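Local structure of gingipain R2 Pro-Domain (Porphyromonas gingivalis, 4IEF) at residues G103-S106 with R107-P111; P138-R142 with D143-Q147. The protein is the pro-domain of Arg-gingipain, a secreted cysteine protease, and probably keeps the enzyme inactive and assists its maturation. All blocks are in the same frame, centred on the assembly; numbering follows the deposited sequence.

Interaction 1 of 2, residues G103-S106 with R107-P111; sequences GVIS and RAENP
Ser106 O accepts a hydrogen bond from Glu109 N at 3.1 Å, closing a type I beta turn with Arg107 and Ala108 at its corners. The serine takes a second hold through its hydroxyl: Ser106 OG receives Ala108 N at 3.2 Å, a fairly straight bond. Swinging OG over beside its own carbonyl carbon (chi1 174°) turns it forward to meet that amide, and the methyl of Ala108 also rests on it, with CB 3.4 Å from Ser106 OG. Glu109 reaches back to the start of the turn. Its extended chain brings Glu109 OE1 to Ser106 N at 3.4 Å, a weak bond but a well-aligned one, so backbone and side-chain groups of both residues lace the turn together.

Apolar contacts complete the loop. Ile105 crosses Glu109 at about a right angle, its CG2 lying 4.1 Å from Glu109 OE1. The other branch of Ile105 ends in CD1, which sits 3.9 Å from Pro111 CB and brings the loop's two limbs together, with Ile114 also against Ile105. The side chain of Arg107 leaves the turn altogether: outside this loop, its NH1 forms a salt bridge with an acidic side chain of another protein's chain, and NH2 bonds to that chain's backbone. The whole is an ST turn nested in a type I beta turn, presenting an arginine to a partner in a manner consistent with occupation of the arginine-specific pocket of a gingipain.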
ATOM      1  N   GLY A 103      -6.501 -24.299   0.552  1.00 28.00           N
ATOM      2  CA  GLY A 103      -5.401 -23.674   1.274  1.00 28.37           C
ATOM      3  C   GLY A 103      -4.878 -22.463   0.536  1.00 33.11           C
ATOM      4  O   GLY A 103      -5.583 -21.888  -0.304  1.00 31.92           O
ATOM      5  N   VAL A 104      -3.638 -22.066   0.848  1.00 30.51           N
ATOM      6  CA  VAL A 104      -2.986 -20.942   0.187  1.00 30.10           C
ATOM      7  C   VAL A 104      -2.560 -21.420  -1.202  1.00 36.20           C
ATOM      8  O   VAL A 104      -1.799 -22.386  -1.321  1.00 37.93           O
ATOM      9  CB  VAL A 104      -1.804 -20.348   1.009  1.00 33.20           C
ATOM     10  CG1 VAL A 104      -1.092 -19.242   0.233  1.00 32.22           C
ATOM     11  CG2 VAL A 104      -2.282 -19.827   2.364  1.00 33.07           C
ATOM     12  N   ILE A 105      -3.112 -20.784  -2.242  1.00 31.77           N
ATOM     13  CA  ILE A 105      -2.802 -21.092  -3.636  1.00 30.57           C
ATOM     14  C   ILE A 105      -1.781 -20.060  -4.134  1.00 32.62           C
ATOM     15  O   ILE A 105      -1.956 -18.867  -3.902  1.00 31.66           O
ATOM     16  CB  ILE A 105      -4.092 -21.126  -4.520  1.00 33.07           C
ATOM     17  CG1 ILE A 105      -5.063 -22.231  -4.054  1.00 33.97           C
ATOM     18  CG2 ILE A 105      -3.750 -21.293  -6.015  1.00 33.61           C
ATOM     19  CD1 ILE A 105      -6.508 -22.093  -4.585  1.00 41.52           C
ATOM     20  N   SER A 106      -0.729 -20.521  -4.812  1.00 28.56           N
ATOM     21  CA  SER A 106       0.274 -19.647  -5.407  1.00 28.59           C
ATOM     22  C   SER A 106      -0.205 -19.198  -6.785  1.00 32.34           C
ATOM     23  O   SER A 106      -0.924 -19.949  -7.449  1.00 32.24           O
ATOM     24  CB  SER A 106       1.611 -20.376  -5.514  1.00 32.07           C
ATOM     25  OG  SER A 106       2.581 -19.616  -6.214  1.00 41.50           O
ATOM     26  N   ARG A 107       0.214 -18.002  -7.241  1.00 28.89           N
ATOM     27  CA  ARG A 107      -0.151 -17.530  -8.583  1.00 28.51           C
ATOM     28  C   ARG A 107       0.746 -18.211  -9.640  1.00 33.73           C
ATOM     29  O   ARG A 107       0.663 -17.885 -10.814  1.00 34.04           O
ATOM     30  CB  ARG A 107      -0.154 -15.992  -8.700  1.00 25.98           C
ATOM     31  CG  ARG A 107      -1.375 -15.410  -8.014  1.00 27.41           C
ATOM     32  CD  ARG A 107      -1.655 -13.946  -8.275  1.00 25.23           C
ATOM     33  NE  ARG A 107      -3.019 -13.647  -7.834  1.00 20.29           N
ATOM     34  CZ  ARG A 107      -4.061 -13.495  -8.642  1.00 28.08           C
ATOM     35  NH1 ARG A 107      -3.898 -13.518  -9.958  1.00 14.41           N
ATOM     36  NH2 ARG A 107      -5.266 -13.273  -8.142  1.00 21.70           N
ATOM     37  N   ALA A 108       1.553 -19.203  -9.223  1.00 31.08           N
ATOM     38  CA  ALA A 108       2.354 -20.063 -10.096  1.00 31.52           C
ATOM     39  C   ALA A 108       1.474 -21.239 -10.583  1.00 35.99           C
ATOM     40  O   ALA A 108       1.848 -21.965 -11.511  1.00 37.46           O
ATOM     41  CB  ALA A 108       3.571 -20.586  -9.343  1.00 32.31           C
ATOM     42  N   GLU A 109       0.293 -21.400  -9.947  1.00 30.32           N
ATOM     43  CA  GLU A 109      -0.696 -22.449 -10.220  1.00 30.13           C
ATOM     44  C   GLU A 109      -1.987 -21.877 -10.808  1.00 34.90           C
ATOM     45  O   GLU A 109      -2.227 -20.672 -10.727  1.00 35.26           O
ATOM     46  CB  GLU A 109      -1.051 -23.195  -8.914  1.00 30.89           C
ATOM     47  CG  GLU A 109       0.124 -23.681  -8.085  1.00 39.60           C
ATOM     48  CD  GLU A 109      -0.316 -24.429  -6.841  1.00 67.95           C
ATOM     49  OE1 GLU A 109      -0.469 -23.789  -5.775  1.00 64.31           O
ATOM     50  OE2 GLU A 109      -0.559 -25.653  -6.948  1.00 63.89           O
ATOM     51  N   ASN A 110      -2.834 -22.751 -11.363  1.00 31.30           N
ATOM     52  CA  ASN A 110      -4.160 -22.395 -11.869  1.00 31.43           C
ATOM     53  C   ASN A 110      -5.187 -22.970 -10.870  1.00 35.02           C
ATOM     54  O   ASN A 110      -5.274 -24.196 -10.752  1.00 34.77           O
ATOM     55  CB  ASN A 110      -4.377 -22.916 -13.308  1.00 30.89           C
ATOM     56  CG  ASN A 110      -5.691 -22.508 -13.959  1.00 48.00           C
ATOM     57  OD1 ASN A 110      -6.572 -21.891 -13.345  1.00 38.17           O
ATOM     58  ND2 ASN A 110      -5.855 -22.846 -15.232  1.00 39.01           N
ATOM     59  N   PRO A 111      -5.927 -22.126 -10.101  1.00 30.72           N
ATOM     60  CA  PRO A 111      -6.865 -22.669  -9.096  1.00 29.89           C
ATOM     61  C   PRO A 111      -8.034 -23.443  -9.693  1.00 35.98           C
ATOM     62  O   PRO A 111      -8.587 -24.316  -9.021  1.00 35.60           O
ATOM     63  CB  PRO A 111      -7.355 -21.423  -8.352  1.00 31.15           C
ATOM     64  CG  PRO A 111      -7.146 -20.308  -9.291  1.00 35.72           C
ATOM     65  CD  PRO A 111      -5.928 -20.651 -10.088  1.00 31.64           C
TER

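Interaction 2 of 2, residues P138-R142 with D143-Q147; sequences PFILR and DVRGQ. With CA (calcium ion), chain K.
Asp143 follows Arg142 at the tip of a tight beta hairpin, the two filling the corners of a type II' turn between strands 133-141 and 144-157; their side chains run alongside each other, and the amide of Asp143 goes to the hydroxyl of Tyr199. Val144 pairs with Leu141 through two bonds, Leu141 N to Val144 O at 2.8 Å and Val144 N to Leu141 O at 3.0 Å. Arg145 lies opposite Ile140, whose carbonyl oxygen turns outward to bind the calcium ion at 2.5 Å; acidic side chains of another protein's chain are among the metal's other ligands. The guanidinium of Arg145 has Pro138 CB over one face, while its nitrogens bond to the carbonyls of Ser76, Arg79, Gln181 and Asn182. Gly146 exchanges two backbone bonds with Phe139. Phe139 CG sits between the backbone N and the carbonyl carbon (chi1 63°), which lays the ring over Gly146, and Gly146 CA makes a CH-pi contact 3.9 Å from the Phe139 ring centroid. Gln147 lies along Pro138: its NE2, bonded to Ser136 O, is 3.8 Å from Pro138 CD.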
ATOM      1  N   PRO A 138      -0.442  -9.627  18.658  1.00 30.50           N
ATOM      2  CA  PRO A 138      -0.410  -8.152  18.761  1.00 29.99           C
ATOM      3  C   PRO A 138       0.713  -7.520  17.945  1.00 32.79           C
ATOM      4  O   PRO A 138       1.779  -8.116  17.768  1.00 31.66           O
ATOM      5  CB  PRO A 138      -0.209  -7.892  20.254  1.00 32.81           C
ATOM      6  CG  PRO A 138       0.393  -9.150  20.782  1.00 37.62           C
ATOM      7  CD  PRO A 138      -0.142 -10.271  19.955  1.00 32.47           C
ATOM      8  N   PHE A 139       0.453  -6.314  17.435  1.00 28.68           N
ATOM      9  CA  PHE A 139       1.406  -5.585  16.608  1.00 28.23           C
ATOM     10  C   PHE A 139       1.553  -4.150  17.092  1.00 32.91           C
ATOM     11  O   PHE A 139       0.703  -3.659  17.831  1.00 32.65           O
ATOM     12  CB  PHE A 139       0.956  -5.611  15.130  1.00 28.84           C
ATOM     13  CG  PHE A 139      -0.363  -4.935  14.822  1.00 29.98           C
ATOM     14  CD1 PHE A 139      -0.407  -3.594  14.465  1.00 33.51           C
ATOM     15  CD2 PHE A 139      -1.554  -5.658  14.828  1.00 31.12           C
ATOM     16  CE1 PHE A 139      -1.626  -2.976  14.155  1.00 34.68           C
ATOM     17  CE2 PHE A 139      -2.773  -5.037  14.519  1.00 33.72           C
ATOM     18  CZ  PHE A 139      -2.801  -3.702  14.186  1.00 32.70           C
ATOM     19  N   ILE A 140       2.614  -3.467  16.648  1.00 30.00           N
ATOM     20  CA  ILE A 140       2.808  -2.060  16.947  1.00 30.37           C
ATOM     21  C   ILE A 140       2.841  -1.311  15.615  1.00 34.41           C
ATOM     22  O   ILE A 140       3.634  -1.641  14.728  1.00 32.60           O
ATOM     23  CB  ILE A 140       4.042  -1.761  17.850  1.00 34.70           C
ATOM     24  CG1 ILE A 140       3.896  -2.452  19.247  1.00 35.89           C
ATOM     25  CG2 ILE A 140       4.235  -0.237  18.009  1.00 35.90           C
ATOM     26  CD1 ILE A 140       5.212  -2.684  20.013  1.00 45.40           C
ATOM     27  N   LEU A 141       1.937  -0.331  15.469  1.00 32.17           N
ATOM     28  CA  LEU A 141       1.873   0.549  14.314  1.00 32.19           C
ATOM     29  C   LEU A 141       2.274   1.929  14.805  1.00 37.01           C
ATOM     30  O   LEU A 141       1.447   2.665  15.344  1.00 36.76           O
ATOM     31  CB  LEU A 141       0.484   0.528  13.625  1.00 31.90           C
ATOM     32  CG  LEU A 141       0.269   1.489  12.437  1.00 36.86           C
ATOM     33  CD1 LEU A 141       1.313   1.279  11.337  1.00 36.78           C
ATOM     34  CD2 LEU A 141      -1.138   1.354  11.883  1.00 39.62           C
ATOM     35  N   ARG A 142       3.582   2.234  14.677  1.00 34.64           N
ATOM     36  CA  ARG A 142       4.247   3.470  15.097  1.00 35.21           C
ATOM     37  C   ARG A 142       4.104   3.676  16.626  1.00 40.59           C
ATOM     38  O   ARG A 142       4.893   3.103  17.376  1.00 40.90           O
ATOM     39  CB  ARG A 142       3.768   4.687  14.280  1.00 32.86           C
ATOM     40  CG  ARG A 142       4.710   5.870  14.382  1.00 40.47           C
ATOM     41  CD  ARG A 142       4.656   6.781  13.189  1.00 46.79           C
ATOM     42  NE  ARG A 142       5.786   7.707  13.206  1.00 49.39           N
ATOM     43  CZ  ARG A 142       6.734   7.773  12.275  1.00 54.65           C
ATOM     44  NH1 ARG A 142       6.677   6.995  11.200  1.00 34.81           N
ATOM     45  NH2 ARG A 142       7.726   8.640  12.394  1.00 43.88           N
ATOM     46  N   ASP A 143       3.107   4.459  17.076  1.00 38.55           N
ATOM     47  CA  ASP A 143       2.902   4.762  18.496  1.00 40.13           C
ATOM     48  C   ASP A 143       1.677   4.042  19.092  1.00 43.02           C
ATOM     49  O   ASP A 143       1.359   4.266  20.262  1.00 43.66           O
ATOM     50  CB  ASP A 143       2.761   6.287  18.698  1.00 43.39           C
ATOM     51  CG  ASP A 143       3.971   7.094  18.264  1.00 54.38           C
ATOM     52  OD1 ASP A 143       3.817   7.965  17.380  1.00 54.96           O
ATOM     53  OD2 ASP A 143       5.066   6.861  18.813  1.00 61.72           O
ATOM     54  N   VAL A 144       1.003   3.177  18.306  1.00 37.41           N
ATOM     55  CA  VAL A 144      -0.197   2.480  18.783  1.00 36.40           C
ATOM     56  C   VAL A 144      -0.011   0.952  18.707  1.00 38.62           C
ATOM     57  O   VAL A 144       0.376   0.422  17.661  1.00 36.61           O
ATOM     58  CB  VAL A 144      -1.488   2.931  18.028  1.00 39.24           C
ATOM     59  CG1 VAL A 144      -2.719   2.205  18.570  1.00 38.80           C
ATOM     60  CG2 VAL A 144      -1.694   4.443  18.122  1.00 39.98           C
ATOM     61  N   ARG A 145      -0.296   0.256  19.830  1.00 34.94           N
ATOM     62  CA  ARG A 145      -0.270  -1.203  19.908  1.00 33.48           C
ATOM     63  C   ARG A 145      -1.646  -1.682  19.476  1.00 35.53           C
ATOM     64  O   ARG A 145      -2.655  -1.239  20.025  1.00 35.91           O
ATOM     65  CB  ARG A 145       0.117  -1.715  21.318  1.00 32.59           C
ATOM     66  CG  ARG A 145       0.379  -3.231  21.372  1.00 33.40           C
ATOM     67  CD  ARG A 145       1.022  -3.656  22.673  1.00 34.12           C
ATOM     68  NE  ARG A 145       1.115  -5.113  22.826  1.00 38.32           N
ATOM     69  CZ  ARG A 145       0.261  -5.861  23.522  1.00 48.73           C
ATOM     70  NH1 ARG A 145      -0.794  -5.307  24.107  1.00 33.79           N
ATOM     71  NH2 ARG A 145       0.447  -7.168  23.625  1.00 38.71           N
ATOM     72  N   GLY A 146      -1.676  -2.514  18.447  1.00 29.93           N
ATOM     73  CA  GLY A 146      -2.915  -3.038  17.893  1.00 28.97           C
ATOM     74  C   GLY A 146      -3.034  -4.543  17.978  1.00 31.99           C
ATOM     75  O   GLY A 146      -2.036  -5.250  18.176  1.00 32.06           O
ATOM     76  N   GLN A 147      -4.268  -5.033  17.829  1.00 27.33           N
ATOM     77  CA  GLN A 147      -4.584  -6.457  17.821  1.00 26.36           C
ATOM     78  C   GLN A 147      -5.857  -6.691  17.002  1.00 29.86           C
ATOM     79  O   GLN A 147      -6.818  -5.922  17.107  1.00 29.26           O
ATOM     80  CB  GLN A 147      -4.708  -7.031  19.241  1.00 27.87           C
ATOM     81  CG  GLN A 147      -4.436  -8.535  19.271  1.00 33.77           C
ATOM     82  CD  GLN A 147      -4.138  -9.105  20.633  1.00 49.28           C
ATOM     83  OE1 GLN A 147      -4.144  -8.411  21.646  1.00 48.32           O
ATOM     84  NE2 GLN A 147      -3.864 -10.399  20.682  1.00 40.06           N
TER
HETATM   85 CA    CA K 702       5.720  -2.084  13.405  1.00 27.98          CA
HETATM   86  O   HOH W   1       7.554  -3.700  12.589  1.00 26.87           O

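Interactions 1 and 2 are two separate places where the pro-domain meets the chain of another protein, probably the mature gingipain. Their centres are 31 Å apart and their nearest atoms about 19 Å, so they do not touch. The chain makes the first within the loop between strands 79-93 and 133-141, then the second where strand 133-141 turns into strand 144-157. They grip the partner by different means: residues 103-111 offer an arginine side chain and backbone bonds, while residues 138-147 share the calcium ion with it, so that the metal bridges the two chains. Beside that bridge, Arg142 N donates a hydrogen bond to an acidic side chain of the partner chain.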